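Local coordinates for protein open reading frame 2 (Aeromonas sobria, PDB 3WQB) that probably acts as a chaperone for a secreted serine protease of the same bacterium, helping it fold and remaining bound to it in a complex, at residues B[102-107]-B[112-117]; B[124-129]-B[134-139]. One frame throughout, in Å; residues are numbered along the deposited sequence.

Following the chain from the N terminus, contact 1 comes first: segments 102-107 and 112-117 close a tight hairpin at the edge of the larger sheet. After a short loop the chain enters helix 122-131, whose segment 124-129 meets segment 134-139 in contact 2, closing the short connection from helix to strand 136-141. The two loops follow one another in series, neither enclosing nor crossing the other, with centres about 12 Å apart. They touch where CD1 of L102 packs 3.9 Å from CG2 of I125. Contact 1 joins the hairpin strands, contact 2 seats helix 122-131 on strand 136-141, and both reach the same sheet, in which strand 83-87 lies between strands 111-116 and 136-141.

Contact 1 (B[102-107]-B[112-117]); sequences LNFKQS and ALLEAK
F104 and L114 meet on the helix-facing side of the hairpin, where CD1 of the ring lies 3.8 Å from CD2 of the leucine. F104 CG is turned anti to its own backbone N (chi1 179°), which carries the ring along the strand until CE1 comes 3.9 Å from CB of A112. Further along this face, L102 crosses L114 at about a right angle, its CD1 against CD1 of L114, while its other methyl, CD2, packs 4.0 Å from CB of A116. Helices 90-98 and 122-131 cover this apolar row, and K94 makes a cation-pi contact with the F104 ring.

Four backbone hydrogen bonds join the strands. N103 and E115 form a hydrogen-bonded antiparallel pair, with N103 N to E115 O at 2.9 Å and E115 N to N103 O at 2.7 Å. Beyond them K105 N donates to L113 O, and L113 N to Q106 O. K105 and Q106 thus share a single partner, L113, and the register slips by one residue.

The opposite face, with N103, Q106, L113 and E115, is more polar. The bent K105 chain brings CD to 3.5 Å from OE2 of E115, but K105 NZ stays 4.3 Å from that oxygen, too far for a salt bridge; E115 instead pairs through OE1 with R65. The Q106 chain runs beside L113, both pointing the same way, and this patch packs against the other protein chain of the assembly. At the end of the hairpin, K117 crosses the N103 amide, with CE 3.4 Å from OD1.

Such a hairpin, interrupted by a classic beta bulge, supplies the second and third strands of a ferredoxin-like beta-alpha-beta-beta-alpha-beta fold, with strand 102-108 at the sheet edge within this chain.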
# COMPACT_ATOMS: atom_id res chain seq x y z
N LEU B 102 -27.98 -11.79 19.56
CA LEU B 102 -27.06 -11.83 18.43
C LEU B 102 -26.42 -13.21 18.31
O LEU B 102 -26.43 -13.99 19.27
CB LEU B 102 -25.96 -10.77 18.58
CG LEU B 102 -26.33 -9.31 18.87
CD1 LEU B 102 -25.12 -8.56 19.41
CD2 LEU B 102 -26.90 -8.62 17.63
N ASN B 103 -25.85 -13.49 17.14
CA ASN B 103 -25.18 -14.77 16.89
C ASN B 103 -23.67 -14.61 16.81
O ASN B 103 -23.17 -13.88 15.95
CB ASN B 103 -25.69 -15.40 15.59
CG ASN B 103 -27.17 -15.72 15.64
OD1 ASN B 103 -27.65 -16.36 16.57
ND2 ASN B 103 -27.90 -15.28 14.62
N PHE B 104 -22.95 -15.30 17.70
CA PHE B 104 -21.49 -15.36 17.63
C PHE B 104 -21.08 -16.13 16.38
O PHE B 104 -21.45 -17.30 16.21
CB PHE B 104 -20.89 -16.02 18.88
CG PHE B 104 -19.38 -16.14 18.84
CD1 PHE B 104 -18.58 -15.20 19.48
CD2 PHE B 104 -18.77 -17.20 18.17
CE1 PHE B 104 -17.19 -15.30 19.45
CE2 PHE B 104 -17.38 -17.32 18.14
CZ PHE B 104 -16.59 -16.37 18.77
N LYS B 105 -20.30 -15.48 15.52
CA LYS B 105 -19.85 -16.11 14.28
C LYS B 105 -18.43 -16.65 14.38
O LYS B 105 -18.18 -17.81 14.06
CB LYS B 105 -19.96 -15.11 13.12
CG LYS B 105 -21.40 -14.81 12.68
CD LYS B 105 -21.90 -15.76 11.59
CE LYS B 105 -22.54 -17.01 12.16
NZ LYS B 105 -22.97 -17.97 11.11
N GLN B 106 -17.51 -15.80 14.81
CA GLN B 106 -16.08 -16.12 14.86
C GLN B 106 -15.35 -15.01 15.59
O GLN B 106 -15.92 -13.96 15.87
CB GLN B 106 -15.51 -16.26 13.44
CG GLN B 106 -15.48 -14.95 12.66
CD GLN B 106 -15.13 -15.15 11.21
OE1 GLN B 106 -13.97 -15.40 10.85
NE2 GLN B 106 -16.14 -15.05 10.34
N SER B 107 -14.07 -15.22 15.86
CA SER B 107 -13.24 -14.18 16.45
C SER B 107 -11.80 -14.26 15.97
O SER B 107 -11.34 -15.30 15.49
CB SER B 107 -13.30 -14.22 17.98
OG SER B 107 -12.65 -15.38 18.49
N ALA B 112 -14.47 -10.11 18.33
CA ALA B 112 -15.47 -11.04 17.88
C ALA B 112 -16.38 -10.42 16.82
O ALA B 112 -16.66 -9.23 16.86
CB ALA B 112 -16.30 -11.54 19.06
N LEU B 113 -16.81 -11.27 15.89
CA LEU B 113 -17.81 -10.92 14.90
C LEU B 113 -19.14 -11.53 15.32
O LEU B 113 -19.25 -12.76 15.46
CB LEU B 113 -17.41 -11.44 13.52
CG LEU B 113 -16.34 -10.67 12.73
CD1 LEU B 113 -14.97 -10.66 13.40
CD2 LEU B 113 -16.23 -11.23 11.33
N LEU B 114 -20.12 -10.67 15.57
CA LEU B 114 -21.46 -11.09 15.95
C LEU B 114 -22.43 -10.66 14.87
O LEU B 114 -22.34 -9.55 14.34
CB LEU B 114 -21.86 -10.47 17.30
CG LEU B 114 -20.86 -10.51 18.47
CD1 LEU B 114 -21.45 -9.77 19.66
CD2 LEU B 114 -20.46 -11.93 18.87
N GLU B 115 -23.35 -11.55 14.51
CA GLU B 115 -24.31 -11.23 13.46
C GLU B 115 -25.69 -10.95 14.04
O GLU B 115 -26.17 -11.67 14.92
CB GLU B 115 -24.36 -12.33 12.40
CG GLU B 115 -24.98 -11.90 11.08
CD GLU B 115 -24.77 -12.90 9.95
OE1 GLU B 115 -24.63 -12.46 8.79
OE2 GLU B 115 -24.73 -14.12 10.22
N ALA B 116 -26.31 -9.89 13.55
CA ALA B 116 -27.65 -9.52 13.97
C ALA B 116 -28.68 -10.30 13.17
O ALA B 116 -28.49 -10.58 11.98
CB ALA B 116 -27.87 -8.02 13.81
N LYS B 117 -29.77 -10.67 13.85
CA LYS B 117 -30.86 -11.41 13.23
C LYS B 117 -31.76 -10.44 12.47
O LYS B 117 -31.73 -9.24 12.74
CB LYS B 117 -31.64 -12.16 14.32
CG LYS B 117 -30.82 -13.23 15.02
CD LYS B 117 -31.40 -13.62 16.37
CE LYS B 117 -30.55 -14.70 17.02
NZ LYS B 117 -31.04 -15.07 18.38

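Contact 2 (B[124-129]-B[134-139]); sequences AIATKL and VNVQIE
A126 turns its CB toward the strand and overlaps the end of I138, whose CD1 approaches to 3.8 Å and CG1 to 4.0 Å. Although the I138 side chain leaves its backbone obliquely to the helix, with chi2 extended (165°) CD1 reaches out past CG1 onto the alanine. Helix 124-129 and strand 136-139 run nearly antiparallel, their axes 8.7 Å apart at closest approach.

V136, two residues earlier on the strand, packs on both A126 and L129. CG1, held between the backbone N and the carbonyl carbon (chi1 56°), lies 3.5 Å from A126 O and also near L129 CB. CG2 meets CD1 of L129 at 4.1 Å, the two chains crossing at about a right angle. L96 of helix 90-98 also packs on L129 and V134, extending the apolar layer.

Where the chain returns from helix to strand, V134 N donates to L129 O at 2.9 Å, the donor tilted 28° from the carbonyl plane. CB of V134 sits over the same oxygen at 3.4 Å.

Chemically, then, this second helix of the ferredoxin-like fold is held to the sheet by aliphatic side chains of mixed size, with one backbone bond fixing the return. Q137 points away from the helix, and Q137 OE1 and E139 OE2 bond to the backbone of the other protein chain, consistent with a sheet that buries one face against helices and offers the other to its partner.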
# COMPACT_ATOMS: atom_id res chain seq x y z
N ALA B 124 -29.23 0.58 18.07
CA ALA B 124 -29.69 0.42 19.45
C ALA B 124 -28.81 -0.57 20.21
O ALA B 124 -28.47 -0.33 21.36
CB ALA B 124 -31.16 -0.02 19.49
N ILE B 125 -28.43 -1.67 19.55
CA ILE B 125 -27.53 -2.66 20.15
C ILE B 125 -26.17 -2.04 20.47
O ILE B 125 -25.63 -2.23 21.56
CB ILE B 125 -27.37 -3.92 19.25
CG1 ILE B 125 -28.71 -4.64 19.04
CG2 ILE B 125 -26.30 -4.88 19.81
CD1 ILE B 125 -29.32 -5.26 20.29
N ALA B 126 -25.62 -1.29 19.51
CA ALA B 126 -24.31 -0.66 19.65
C ALA B 126 -24.27 0.37 20.77
O ALA B 126 -23.32 0.41 21.55
CB ALA B 126 -23.86 -0.05 18.33
N THR B 127 -25.30 1.21 20.85
CA THR B 127 -25.37 2.23 21.90
C THR B 127 -25.48 1.60 23.29
O THR B 127 -24.89 2.10 24.25
CB THR B 127 -26.49 3.29 21.65
OG1 THR B 127 -26.38 4.34 22.63
CG2 THR B 127 -27.88 2.69 21.73
N LYS B 128 -26.20 0.48 23.39
CA LYS B 128 -26.31 -0.26 24.65
C LYS B 128 -24.96 -0.83 25.06
O LYS B 128 -24.53 -0.66 26.20
CB LYS B 128 -27.35 -1.39 24.54
CG LYS B 128 -28.80 -0.91 24.50
CD LYS B 128 -29.77 -2.09 24.51
CE LYS B 128 -31.23 -1.62 24.46
NZ LYS B 128 -31.64 -0.90 25.69
N LEU B 129 -24.27 -1.47 24.11
CA LEU B 129 -22.95 -2.05 24.37
C LEU B 129 -21.93 -1.00 24.80
O LEU B 129 -21.11 -1.26 25.69
CB LEU B 129 -22.45 -2.83 23.15
CG LEU B 129 -23.06 -4.21 22.92
CD1 LEU B 129 -22.77 -4.69 21.50
CD2 LEU B 129 -22.57 -5.24 23.94
N VAL B 134 -18.34 -1.59 26.46
CA VAL B 134 -17.80 -2.47 25.44
C VAL B 134 -17.53 -1.68 24.16
O VAL B 134 -18.37 -0.91 23.71
CB VAL B 134 -18.78 -3.65 25.14
CG1 VAL B 134 -18.14 -4.65 24.20
CG2 VAL B 134 -19.20 -4.33 26.44
N ASN B 135 -16.32 -1.85 23.62
CA ASN B 135 -15.97 -1.27 22.32
C ASN B 135 -16.62 -2.06 21.19
O ASN B 135 -16.44 -3.27 21.08
CB ASN B 135 -14.45 -1.24 22.13
CG ASN B 135 -13.81 0.02 22.71
OD1 ASN B 135 -14.14 0.45 23.82
ND2 ASN B 135 -12.89 0.61 21.95
N VAL B 136 -17.41 -1.37 20.38
CA VAL B 136 -18.19 -2.01 19.32
C VAL B 136 -18.09 -1.21 18.02
O VAL B 136 -18.02 0.02 18.04
CB VAL B 136 -19.68 -2.19 19.76
CG1 VAL B 136 -20.31 -0.86 20.18
CG2 VAL B 136 -20.52 -2.85 18.67
N GLN B 137 -18.09 -1.91 16.89
CA GLN B 137 -18.13 -1.28 15.58
C GLN B 137 -19.16 -1.99 14.72
O GLN B 137 -19.13 -3.21 14.56
CB GLN B 137 -16.74 -1.32 14.91
CG GLN B 137 -16.67 -0.62 13.54
CD GLN B 137 -15.33 -0.83 12.84
OE1 GLN B 137 -14.63 -1.79 13.11
NE2 GLN B 137 -14.97 0.09 11.94
N ILE B 138 -20.11 -1.22 14.19
CA ILE B 138 -21.06 -1.73 13.21
C ILE B 138 -20.36 -1.82 11.87
O ILE B 138 -19.83 -0.82 11.38
CB ILE B 138 -22.30 -0.80 13.09
CG1 ILE B 138 -23.01 -0.70 14.45
CG2 ILE B 138 -23.25 -1.31 12.01
CD1 ILE B 138 -24.02 0.43 14.56
N GLU B 139 -20.32 -3.01 11.28
CA GLU B 139 -19.65 -3.16 9.99
C GLU B 139 -20.42 -2.48 8.86
O GLU B 139 -21.60 -2.77 8.62
CB GLU B 139 -19.39 -4.62 9.63
CG GLU B 139 -18.81 -4.75 8.22
CD GLU B 139 -18.38 -6.15 7.87
OE1 GLU B 139 -19.17 -7.09 8.06
OE2 GLU B 139 -17.25 -6.29 7.37